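Local structure of NRPS (6NKI) at residues L91-T105 and A141-C153. The protein is a nonribosomal peptide synthetase portion with a Rossmann-type NADP-binding domain of the male sterility family and holds NADPH in the model. Numbering follows the deposited sequence.
Sequences LSQPHLGLADEHWET and AANVRSTFDILQC. With NDP (NADPH dihydro-nicotinamide-adenine-dinucleotide phosphate), chain B.
L91, L96 and W103 meet one side of the helix 136-156, where a loop with a short helix packs on a long helix of the Rossmann-type fold. The segment 91-105, a loop with a short, weakly bonded helix at about 100-103, follows strand 84-88, an outermost strand of the parallel sheet. The helix 136-156 lies against the sheet, with I150 on strand 122-125 and strand 162-166. At the cofactor end the two backbones come close, S92 CA to A142 CA being 3.7 Å. L91 sets CB against A142 CB at 3.9 Å. Its CG, held beside the backbone N (chi1 -58°), faces the adenine of NADPH. L91 N lies 3.2 Å from N1A of the NADPH, and D90, the residue before it, is hydrogen-bonded to the cofactor. This end of the contact therefore forms part of the ligand pocket.

In the middle, L96 CD1 lies 4.5 Å from I150 CG1. D149 turns its carboxylate to the turn at H95. H95 N gives D149 OD2 a weak, bent hydrogen bond of 3.2 Å. D149 thus makes a weak link between the helix and a turn closed by backbone bonds, among them G97 N to P94 O and L98 N to H95 O. The nearby H95 imidazole may feel the charge of D149.

At the far end W103 lies across D149, ring and carboxylate planes 78° apart. CH2 of W103 comes to D149 O, which sits at the ring edge near its plane. A weak bond from W103 NE1 to H95 O ties the indole back to the turn. C153 packs CB and SG at W103, and T105 CG2 lies at the same sulfur. The sulfur-aromatic contact is oblique, C153 SG being 4.2 Å from the centre of the six-membered ring of W103.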
ATOM      1  N   LEU A  91     -18.831  12.543  23.749  1.00126.32           N
ATOM      2  CA  LEU A  91     -19.202  13.363  22.608  1.00129.32           C
ATOM      3  C   LEU A  91     -20.590  13.969  22.797  1.00132.86           C
ATOM      4  O   LEU A  91     -20.853  15.097  22.360  1.00135.96           O
ATOM      5  CB  LEU A  91     -19.139  12.488  21.351  1.00130.22           C
ATOM      6  CG  LEU A  91     -17.835  11.761  20.943  1.00127.06           C
ATOM      7  CD1 LEU A  91     -18.081  10.762  19.823  1.00130.73           C
ATOM      8  CD2 LEU A  91     -16.735  12.702  20.527  1.00122.44           C
ATOM      9  N   SER A  92     -21.484  13.240  23.473  1.00134.27           N
ATOM     10  CA  SER A  92     -22.866  13.695  23.618  1.00137.63           C
ATOM     11  C   SER A  92     -22.944  14.973  24.439  1.00141.64           C
ATOM     12  O   SER A  92     -23.637  15.924  24.063  1.00142.18           O
ATOM     13  CB  SER A  92     -23.722  12.593  24.250  1.00136.80           C
ATOM     14  OG  SER A  92     -23.767  11.452  23.407  1.00134.98           O
ATOM     15  N   GLN A  93     -22.227  15.020  25.560  1.00147.07           N
ATOM     16  CA  GLN A  93     -22.341  16.145  26.475  1.00153.82           C
ATOM     17  C   GLN A  93     -21.756  17.417  25.869  1.00155.57           C
ATOM     18  O   GLN A  93     -20.960  17.368  24.930  1.00155.33           O
ATOM     19  CB  GLN A  93     -21.643  15.836  27.799  1.00153.71           C
ATOM     20  CG  GLN A  93     -22.286  14.715  28.610  1.00158.22           C
ATOM     21  CD  GLN A  93     -21.606  14.497  29.956  1.00163.30           C
ATOM     22  OE1 GLN A  93     -20.663  15.207  30.316  1.00164.84           O
ATOM     23  NE2 GLN A  93     -22.068  13.494  30.694  1.00168.58           N
ATOM     24  N   PRO A  94     -22.152  18.573  26.384  1.00158.05           N
ATOM     25  CA  PRO A  94     -21.511  19.814  25.952  1.00161.16           C
ATOM     26  C   PRO A  94     -20.040  19.809  26.315  1.00146.76           C
ATOM     27  O   PRO A  94     -19.635  19.277  27.351  1.00147.42           O
ATOM     28  CB  PRO A  94     -22.267  20.900  26.731  1.00167.95           C
ATOM     29  CG  PRO A  94     -23.566  20.275  27.092  1.00172.76           C
ATOM     30  CD  PRO A  94     -23.251  18.829  27.333  1.00165.53           C
ATOM     31  N   HIS A  95     -19.246  20.370  25.403  1.00145.70           N
ATOM     32  CA  HIS A  95     -17.790  20.491  25.644  1.00135.11           C
ATOM     33  C   HIS A  95     -17.138  19.111  25.549  1.00136.47           C
ATOM     34  O   HIS A  95     -16.073  18.944  26.155  1.00115.91           O
ATOM     35  CB  HIS A  95     -17.600  21.138  27.017  1.00139.15           C
ATOM     36  CG  HIS A  95     -17.598  22.626  26.960  1.00141.93           C
ATOM     37  ND1 HIS A  95     -16.902  23.396  27.863  1.00140.37           N
ATOM     38  CD2 HIS A  95     -18.136  23.481  26.067  1.00146.73           C
ATOM     39  CE1 HIS A  95     -17.045  24.666  27.554  1.00144.16           C
ATOM     40  NE2 HIS A  95     -17.796  24.744  26.457  1.00149.79           N
ATOM     41  N   LEU A  96     -17.856  18.152  24.945  1.00132.59           N
ATOM     42  CA  LEU A  96     -17.480  16.725  24.705  1.00128.39           C
ATOM     43  C   LEU A  96     -17.470  15.921  26.011  1.00125.83           C
ATOM     44  O   LEU A  96     -16.973  14.784  25.986  1.00126.51           O
ATOM     45  CB  LEU A  96     -16.138  16.612  23.973  1.00123.41           C
ATOM     46  CG  LEU A  96     -15.982  17.483  22.729  1.00120.99           C
ATOM     47  CD1 LEU A  96     -14.518  17.661  22.383  1.00119.80           C
ATOM     48  CD2 LEU A  96     -16.729  16.891  21.550  1.00119.93           C
ATOM     49  N   GLY A  97     -18.082  16.446  27.076  1.00126.66           N
ATOM     50  CA  GLY A  97     -18.068  15.796  28.397  1.00116.42           C
ATOM     51  C   GLY A  97     -16.808  16.154  29.161  1.00117.03           C
ATOM     52  O   GLY A  97     -16.568  15.549  30.207  1.00117.77           O
ATOM     53  N   LEU A  98     -16.032  17.109  28.650  1.00117.17           N
ATOM     54  CA  LEU A  98     -14.751  17.501  29.289  1.00131.19           C
ATOM     55  C   LEU A  98     -14.941  18.510  30.419  1.00140.56           C
ATOM     56  O   LEU A  98     -15.981  19.177  30.473  1.00143.17           O
ATOM     57  CB  LEU A  98     -13.793  18.062  28.235  1.00128.18           C
ATOM     58  CG  LEU A  98     -13.121  17.023  27.342  1.00118.29           C
ATOM     59  CD1 LEU A  98     -12.444  17.695  26.163  1.00113.47           C
ATOM     60  CD2 LEU A  98     -12.122  16.206  28.137  1.00109.07           C
ATOM     61  N   ALA A  99     -13.938  18.576  31.292  1.00144.52           N
ATOM     62  CA  ALA A  99     -13.879  19.544  32.404  1.00156.91           C
ATOM     63  C   ALA A  99     -13.412  20.891  31.844  1.00161.74           C
ATOM     64  O   ALA A  99     -12.835  20.910  30.742  1.00166.09           O
ATOM     65  CB  ALA A  99     -12.938  19.039  33.464  1.00160.69           C
ATOM     66  N   ASP A 100     -13.616  21.981  32.585  1.00160.27           N
ATOM     67  CA  ASP A 100     -13.197  23.324  32.107  1.00155.52           C
ATOM     68  C   ASP A 100     -11.678  23.346  31.927  1.00147.01           C
ATOM     69  O   ASP A 100     -11.211  23.864  30.906  1.00143.86           O
ATOM     70  CB  ASP A 100     -13.599  24.430  33.083  1.00159.07           C
ATOM     71  CG  ASP A 100     -12.945  25.758  32.739  1.00158.15           C
ATOM     72  OD1 ASP A 100     -13.389  26.388  31.765  1.00146.38           O
ATOM     73  OD2 ASP A 100     -11.979  26.133  33.428  1.00148.29           O
ATOM     74  N   GLU A 101     -10.953  22.721  32.855  1.00145.10           N
ATOM     75  CA  GLU A 101      -9.472  22.657  32.846  1.00147.89           C
ATOM     76  C   GLU A 101      -8.992  21.977  31.557  1.00136.12           C
ATOM     77  O   GLU A 101      -8.022  22.464  30.960  1.00126.34           O
ATOM     78  CB  GLU A 101      -9.069  21.847  34.076  1.00160.11           C
ATOM     79  CG  GLU A 101      -7.585  21.605  34.219  1.00168.49           C
ATOM     80  CD  GLU A 101      -7.276  20.605  35.318  1.00177.24           C
ATOM     81  OE1 GLU A 101      -8.162  19.786  35.631  1.00179.56           O
ATOM     82  OE2 GLU A 101      -6.156  20.648  35.860  1.00179.13           O
ATOM     83  N   HIS A 102      -9.687  20.929  31.114  1.00136.54           N
ATOM     84  CA  HIS A 102      -9.311  20.173  29.891  1.00136.23           C
ATOM     85  C   HIS A 102      -9.422  21.010  28.611  1.00143.43           C
ATOM     86  O   HIS A 102      -8.719  20.655  27.663  1.00130.68           O
ATOM     87  CB  HIS A 102     -10.015  18.814  29.831  1.00127.62           C
ATOM     88  CG  HIS A 102      -9.437  17.837  30.795  1.00127.86           C
ATOM     89  ND1 HIS A 102      -8.128  17.915  31.211  1.00128.34           N
ATOM     90  CD2 HIS A 102      -9.970  16.768  31.419  1.00130.14           C
ATOM     91  CE1 HIS A 102      -7.880  16.944  32.060  1.00128.77           C
ATOM     92  NE2 HIS A 102      -8.993  16.228  32.204  1.00130.40           N
ATOM     93  N   TRP A 103     -10.244  22.062  28.567  1.00159.67           N
ATOM     94  CA  TRP A 103     -10.354  22.826  27.293  1.00167.50           C
ATOM     95  C   TRP A 103      -8.981  23.360  26.891  1.00175.07           C
ATOM     96  O   TRP A 103      -8.644  23.318  25.696  1.00172.49           O
ATOM     97  CB  TRP A 103     -11.452  23.882  27.360  1.00170.59           C
ATOM     98  CG  TRP A 103     -12.707  23.239  26.876  1.00167.33           C
ATOM     99  CD1 TRP A 103     -13.402  22.260  27.514  1.00167.48           C
ATOM    100  CD2 TRP A 103     -13.344  23.428  25.603  1.00168.45           C
ATOM    101  NE1 TRP A 103     -14.455  21.861  26.743  1.00166.65           N
ATOM    102  CE2 TRP A 103     -14.449  22.561  25.567  1.00168.25           C
ATOM    103  CE3 TRP A 103     -13.105  24.253  24.504  1.00172.52           C
ATOM    104  CZ2 TRP A 103     -15.304  22.490  24.470  1.00170.99           C
ATOM    105  CZ3 TRP A 103     -13.957  24.189  23.425  1.00173.40           C
ATOM    106  CH2 TRP A 103     -15.045  23.322  23.410  1.00172.38           C
ATOM    107  N   GLU A 104      -8.206  23.792  27.874  1.00184.22           N
ATOM    108  CA  GLU A 104      -6.783  24.132  27.633  1.00192.40           C
ATOM    109  C   GLU A 104      -6.583  24.924  26.338  1.00189.64           C
ATOM    110  O   GLU A 104      -5.643  24.589  25.602  1.00187.48           O
ATOM    111  CB  GLU A 104      -5.934  22.863  27.593  1.00189.33           C
ATOM    112  CG  GLU A 104      -4.494  23.104  27.989  1.00189.36           C
ATOM    113  CD  GLU A 104      -4.207  22.793  29.444  1.00194.89           C
ATOM    114  OE1 GLU A 104      -4.869  21.896  29.985  1.00196.89           O
ATOM    115  OE2 GLU A 104      -3.322  23.445  30.026  1.00197.99           O
ATOM    116  N   THR A 105      -7.483  25.851  26.023  1.00195.87           N
ATOM    117  CA  THR A 105      -7.254  26.756  24.899  1.00186.46           C
ATOM    118  C   THR A 105      -7.177  28.209  25.357  1.00195.52           C
ATOM    119  O   THR A 105      -7.533  29.123  24.605  1.00196.17           O
ATOM    120  CB  THR A 105      -8.316  26.566  23.815  1.00168.56           C
ATOM    121  OG1 THR A 105      -9.632  26.624  24.388  1.00126.48           O
ATOM    122  CG2 THR A 105      -8.096  25.217  23.133  1.00154.58           C
ATOM    123  N   ALA A 141     -25.832  15.370  18.956  1.00169.48           N
ATOM    124  CA  ALA A 141     -24.965  15.897  20.002  1.00171.11           C
ATOM    125  C   ALA A 141     -23.627  15.172  20.023  1.00161.68           C
ATOM    126  O   ALA A 141     -22.572  15.801  20.169  1.00160.77           O
ATOM    127  CB  ALA A 141     -25.660  15.791  21.361  1.00183.16           C
ATOM    128  N   ALA A 142     -23.645  13.850  19.868  1.00158.14           N
ATOM    129  CA  ALA A 142     -22.406  13.093  19.977  1.00150.72           C
ATOM    130  C   ALA A 142     -21.526  13.303  18.750  1.00143.21           C
ATOM    131  O   ALA A 142     -20.306  13.480  18.866  1.00136.71           O
ATOM    132  CB  ALA A 142     -22.724  11.615  20.192  1.00150.05           C
ATOM    133  N   ASN A 143     -22.124  13.336  17.559  1.00139.14           N
ATOM    134  CA  ASN A 143     -21.317  13.539  16.366  1.00126.44           C
ATOM    135  C   ASN A 143     -21.166  15.030  16.042  1.00123.59           C
ATOM    136  O   ASN A 143     -20.046  15.541  15.939  1.00122.28           O
ATOM    137  CB  ASN A 143     -21.907  12.757  15.187  1.00120.89           C
ATOM    138  CG  ASN A 143     -21.890  11.263  15.432  1.00117.27           C
ATOM    139  OD1 ASN A 143     -21.136  10.774  16.273  1.00115.47           O
ATOM    140  ND2 ASN A 143     -22.652  10.522  14.639  1.00116.47           N
ATOM    141  N   VAL A 144     -22.276  15.750  15.902  1.00121.95           N
ATOM    142  CA  VAL A 144     -22.206  17.076  15.294  1.00117.85           C
ATOM    143  C   VAL A 144     -21.971  18.207  16.302  1.00121.59           C
ATOM    144  O   VAL A 144     -21.329  19.207  15.961  1.00123.60           O
ATOM    145  CB  VAL A 144     -23.478  17.337  14.474  1.00115.02           C
ATOM    146  CG1 VAL A 144     -23.370  18.661  13.695  1.00114.39           C
ATOM    147  CG2 VAL A 144     -23.783  16.166  13.560  1.00108.65           C
ATOM    148  N   ARG A 145     -22.489  18.090  17.524  1.00124.51           N
ATOM    149  CA  ARG A 145     -22.234  19.104  18.548  1.00131.91           C
ATOM    150  C   ARG A 145     -20.762  19.126  18.925  1.00127.80           C
ATOM    151  O   ARG A 145     -20.156  20.195  19.061  1.00115.02           O
ATOM    152  CB  ARG A 145     -23.092  18.812  19.780  1.00138.40           C
ATOM    153  CG  ARG A 145     -22.943  19.734  20.990  1.00143.13           C
ATOM    154  CD  ARG A 145     -23.749  21.004  20.877  1.00150.43           C
ATOM    155  NE  ARG A 145     -23.711  21.723  22.154  1.00154.78           N
ATOM    156  CZ  ARG A 145     -24.305  22.890  22.399  1.00156.14           C
ATOM    157  NH1 ARG A 145     -25.027  23.490  21.460  1.00155.64           N
ATOM    158  NH2 ARG A 145     -24.195  23.445  23.599  1.00158.62           N
ATOM    159  N   SER A 146     -20.194  17.939  19.117  1.00122.08           N
ATOM    160  CA  SER A 146     -18.766  17.728  19.274  1.00116.92           C
ATOM    161  C   SER A 146     -18.001  18.506  18.205  1.00117.68           C
ATOM    162  O   SER A 146     -17.023  19.198  18.518  1.00113.40           O
ATOM    163  CB  SER A 146     -18.483  16.219  19.234  1.00107.62           C
ATOM    164  OG  SER A 146     -18.933  15.619  18.030  1.00100.13           O
ATOM    165  N   THR A 147     -18.465  18.439  16.951  1.00118.79           N
ATOM    166  CA  THR A 147     -17.802  19.173  15.877  1.00119.35           C
ATOM    167  C   THR A 147     -17.965  20.674  16.079  1.00125.67           C
ATOM    168  O   THR A 147     -17.009  21.444  15.920  1.00124.47           O
ATOM    169  CB  THR A 147     -18.352  18.727  14.507  1.00119.49           C
ATOM    170  OG1 THR A 147     -18.214  17.300  14.345  1.00118.30           O
ATOM    171  CG2 THR A 147     -17.609  19.422  13.355  1.00114.70           C
ATOM    172  N   PHE A 148     -19.177  21.100  16.448  1.00135.08           N
ATOM    173  CA  PHE A 148     -19.439  22.503  16.751  1.00143.83           C
ATOM    174  C   PHE A 148     -18.574  22.981  17.909  1.00136.60           C
ATOM    175  O   PHE A 148     -17.955  24.049  17.842  1.00134.78           O
ATOM    176  CB  PHE A 148     -20.924  22.680  17.073  1.00162.07           C
ATOM    177  CG  PHE A 148     -21.332  24.107  17.359  1.00182.05           C
ATOM    178  CD1 PHE A 148     -21.531  25.012  16.323  1.00186.22           C
ATOM    179  CD2 PHE A 148     -21.522  24.538  18.666  1.00191.87           C
ATOM    180  CE1 PHE A 148     -21.902  26.308  16.584  1.00193.54           C
ATOM    181  CE2 PHE A 148     -21.896  25.835  18.931  1.00198.30           C
ATOM    182  CZ  PHE A 148     -22.084  26.722  17.890  1.00199.69           C
ATOM    183  N   ASP A 149     -18.529  22.199  18.988  1.00133.69           N
ATOM    184  CA  ASP A 149     -17.659  22.539  20.108  1.00135.58           C
ATOM    185  C   ASP A 149     -16.214  22.717  19.644  1.00130.52           C
ATOM    186  O   ASP A 149     -15.504  23.602  20.138  1.00138.52           O
ATOM    187  CB  ASP A 149     -17.756  21.452  21.185  1.00138.57           C
ATOM    188  CG  ASP A 149     -19.125  21.400  21.861  1.00147.84           C
ATOM    189  OD1 ASP A 149     -19.767  22.465  22.006  1.00149.08           O
ATOM    190  OD2 ASP A 149     -19.560  20.283  22.234  1.00151.96           O
ATOM    191  N   ILE A 150     -15.785  21.897  18.662  1.00126.65           N
ATOM    192  CA  ILE A 150     -14.386  21.837  18.217  1.00119.19           C
ATOM    193  C   ILE A 150     -13.974  23.100  17.457  1.00120.46           C
ATOM    194  O   ILE A 150     -12.862  23.611  17.651  1.00109.83           O
ATOM    195  CB  ILE A 150     -14.136  20.546  17.391  1.00114.25           C
ATOM    196  CG1 ILE A 150     -13.787  19.358  18.286  1.00108.55           C
ATOM    197  CG2 ILE A 150     -13.053  20.711  16.327  1.00100.16           C
ATOM    198  CD1 ILE A 150     -13.863  18.087  17.575  1.00 95.91           C
ATOM    199  N   LEU A 151     -14.830  23.609  16.567  1.00126.54           N
ATOM    200  CA  LEU A 151     -14.491  24.871  15.909  1.00136.22           C
ATOM    201  C   LEU A 151     -14.462  26.030  16.902  1.00146.20           C
ATOM    202  O   LEU A 151     -13.633  26.939  16.775  1.00120.90           O
ATOM    203  CB  LEU A 151     -15.464  25.181  14.776  1.00136.21           C
ATOM    204  CG  LEU A 151     -15.478  24.199  13.616  1.00130.75           C
ATOM    205  CD1 LEU A 151     -16.382  24.803  12.561  1.00114.14           C
ATOM    206  CD2 LEU A 151     -14.056  23.919  13.100  1.00108.07           C
ATOM    207  N   GLN A 152     -15.368  26.030  17.882  1.00153.02           N
ATOM    208  CA  GLN A 152     -15.237  26.969  18.988  1.00165.25           C
ATOM    209  C   GLN A 152     -13.844  26.911  19.576  1.00157.53           C
ATOM    210  O   GLN A 152     -13.260  27.940  19.933  1.00166.28           O
ATOM    211  CB  GLN A 152     -16.246  26.660  20.092  1.00183.17           C
ATOM    212  CG  GLN A 152     -17.692  27.014  19.823  1.00190.69           C
ATOM    213  CD  GLN A 152     -18.579  26.583  20.969  1.00197.44           C
ATOM    214  OE1 GLN A 152     -18.135  25.890  21.889  1.00195.82           O
ATOM    215  NE2 GLN A 152     -19.831  27.011  20.937  1.00204.86           N
ATOM    216  N   CYS A 153     -13.292  25.712  19.665  1.00147.97           N
ATOM    217  CA  CYS A 153     -12.056  25.525  20.402  1.00140.14           C
ATOM    218  C   CYS A 153     -10.864  26.065  19.612  1.00136.73           C
ATOM    219  O   CYS A 153      -9.992  26.740  20.176  1.00138.81           O
ATOM    220  CB  CYS A 153     -11.902  24.037  20.723  1.00129.29           C
ATOM    221  SG  CYS A 153     -10.795  23.618  22.077  1.00120.51           S
TER
HETATM  222  PA  NDP B2501     -16.895   1.650  17.506  1.00169.33           P
HETATM  223  O1A NDP B2501     -18.240   1.856  16.872  1.00169.39           O
HETATM  224  O2A NDP B2501     -16.820   1.185  18.937  1.00169.53           O
HETATM  225  O5B NDP B2501     -15.849   2.952  17.282  1.00164.84           O
HETATM  226  C5B NDP B2501     -16.544   4.121  17.541  1.00164.22           C
HETATM  227  C4B NDP B2501     -15.704   5.014  18.458  1.00160.51           C
HETATM  228  O4B NDP B2501     -16.560   6.087  18.937  1.00162.61           O
HETATM  229  C3B NDP B2501     -15.160   4.217  19.633  1.00156.95           C
HETATM  230  O3B NDP B2501     -13.900   4.703  19.951  1.00155.14           O
HETATM  231  C2B NDP B2501     -16.120   4.568  20.827  1.00157.46           C
HETATM  232  O2B NDP B2501     -15.530   4.568  22.053  1.00151.21           O
HETATM  233  C1B NDP B2501     -16.536   6.053  20.379  1.00162.49           C
HETATM  234  N9A NDP B2501     -17.887   6.459  20.910  1.00167.48           N
HETATM  235  C8A NDP B2501     -19.159   5.913  20.620  1.00169.45           C
HETATM  236  N7A NDP B2501     -20.171   6.530  21.283  1.00173.14           N
HETATM  237  C5A NDP B2501     -19.518   7.526  22.043  1.00174.02           C
HETATM  238  C6A NDP B2501     -19.995   8.503  22.944  1.00177.47           C
HETATM  239  N6A NDP B2501     -21.341   8.615  23.226  1.00182.01           N
HETATM  240  N1A NDP B2501     -19.143   9.369  23.571  1.00176.86           N
HETATM  241  C2A NDP B2501     -17.819   9.209  23.260  1.00172.90           C
HETATM  242  N3A NDP B2501     -17.215   8.352  22.436  1.00169.93           N
HETATM  243  C4A NDP B2501     -18.102   7.493  21.822  1.00170.03           C
HETATM  244  O3  NDP B2501     -16.168   0.436  16.598  1.00170.10           O
HETATM  245  PN  NDP B2501     -16.496   0.604  15.024  1.00173.67           P
HETATM  246  O1N NDP B2501     -15.649  -0.324  14.244  1.00170.84           O
HETATM  247  O2N NDP B2501     -17.988   0.687  14.776  1.00176.39           O
HETATM  248  O5D NDP B2501     -15.945   2.245  14.371  1.00174.22           O
HETATM  249  C5D NDP B2501     -14.551   2.507  14.558  1.00173.83           C
HETATM  250  C4D NDP B2501     -13.898   3.266  13.301  1.00172.63           C
HETATM  251  O4D NDP B2501     -13.917   2.433  12.133  1.00171.50           O
HETATM  252  C3D NDP B2501     -14.668   4.565  12.925  1.00174.41           C
HETATM  253  O3D NDP B2501     -13.787   5.668  13.026  1.00173.59           O
HETATM  254  C2D NDP B2501     -15.151   4.400  11.456  1.00173.44           C
HETATM  255  O2D NDP B2501     -14.786   5.480  10.616  1.00173.46           O
HETATM  256  C1D NDP B2501     -14.385   3.196  10.976  1.00169.84           C
HETATM  257  N1N NDP B2501     -15.208   2.173  10.173  1.00166.06           N
HETATM  258  C2N NDP B2501     -14.744   0.895  10.254  1.00160.28           C
HETATM  259  C3N NDP B2501     -15.352  -0.139   9.653  1.00156.49           C
HETATM  260  C7N NDP B2501     -14.598  -1.356   9.838  1.00147.64           C
HETATM  261  O7N NDP B2501     -14.046  -1.716  10.874  1.00148.00           O
HETATM  262  N7N NDP B2501     -14.405  -2.062   8.695  1.00137.36           N
HETATM  263  C4N NDP B2501     -16.650   0.002   8.843  1.00161.20           C
HETATM  264  C5N NDP B2501     -17.020   1.447   8.663  1.00164.96           C
HETATM  265  C6N NDP B2501     -16.338   2.451   9.291  1.00166.40           C
HETATM  266  P2B NDP B2501     -15.899   3.049  23.085  1.00145.88           P
HETATM  267  O1X NDP B2501     -14.983   3.315  24.239  1.00143.47           O
HETATM  268  O2X NDP B2501     -17.405   3.160  23.347  1.00149.17           O
HETATM  269  O3X NDP B2501     -15.458   2.033  22.079  1.00141.66           O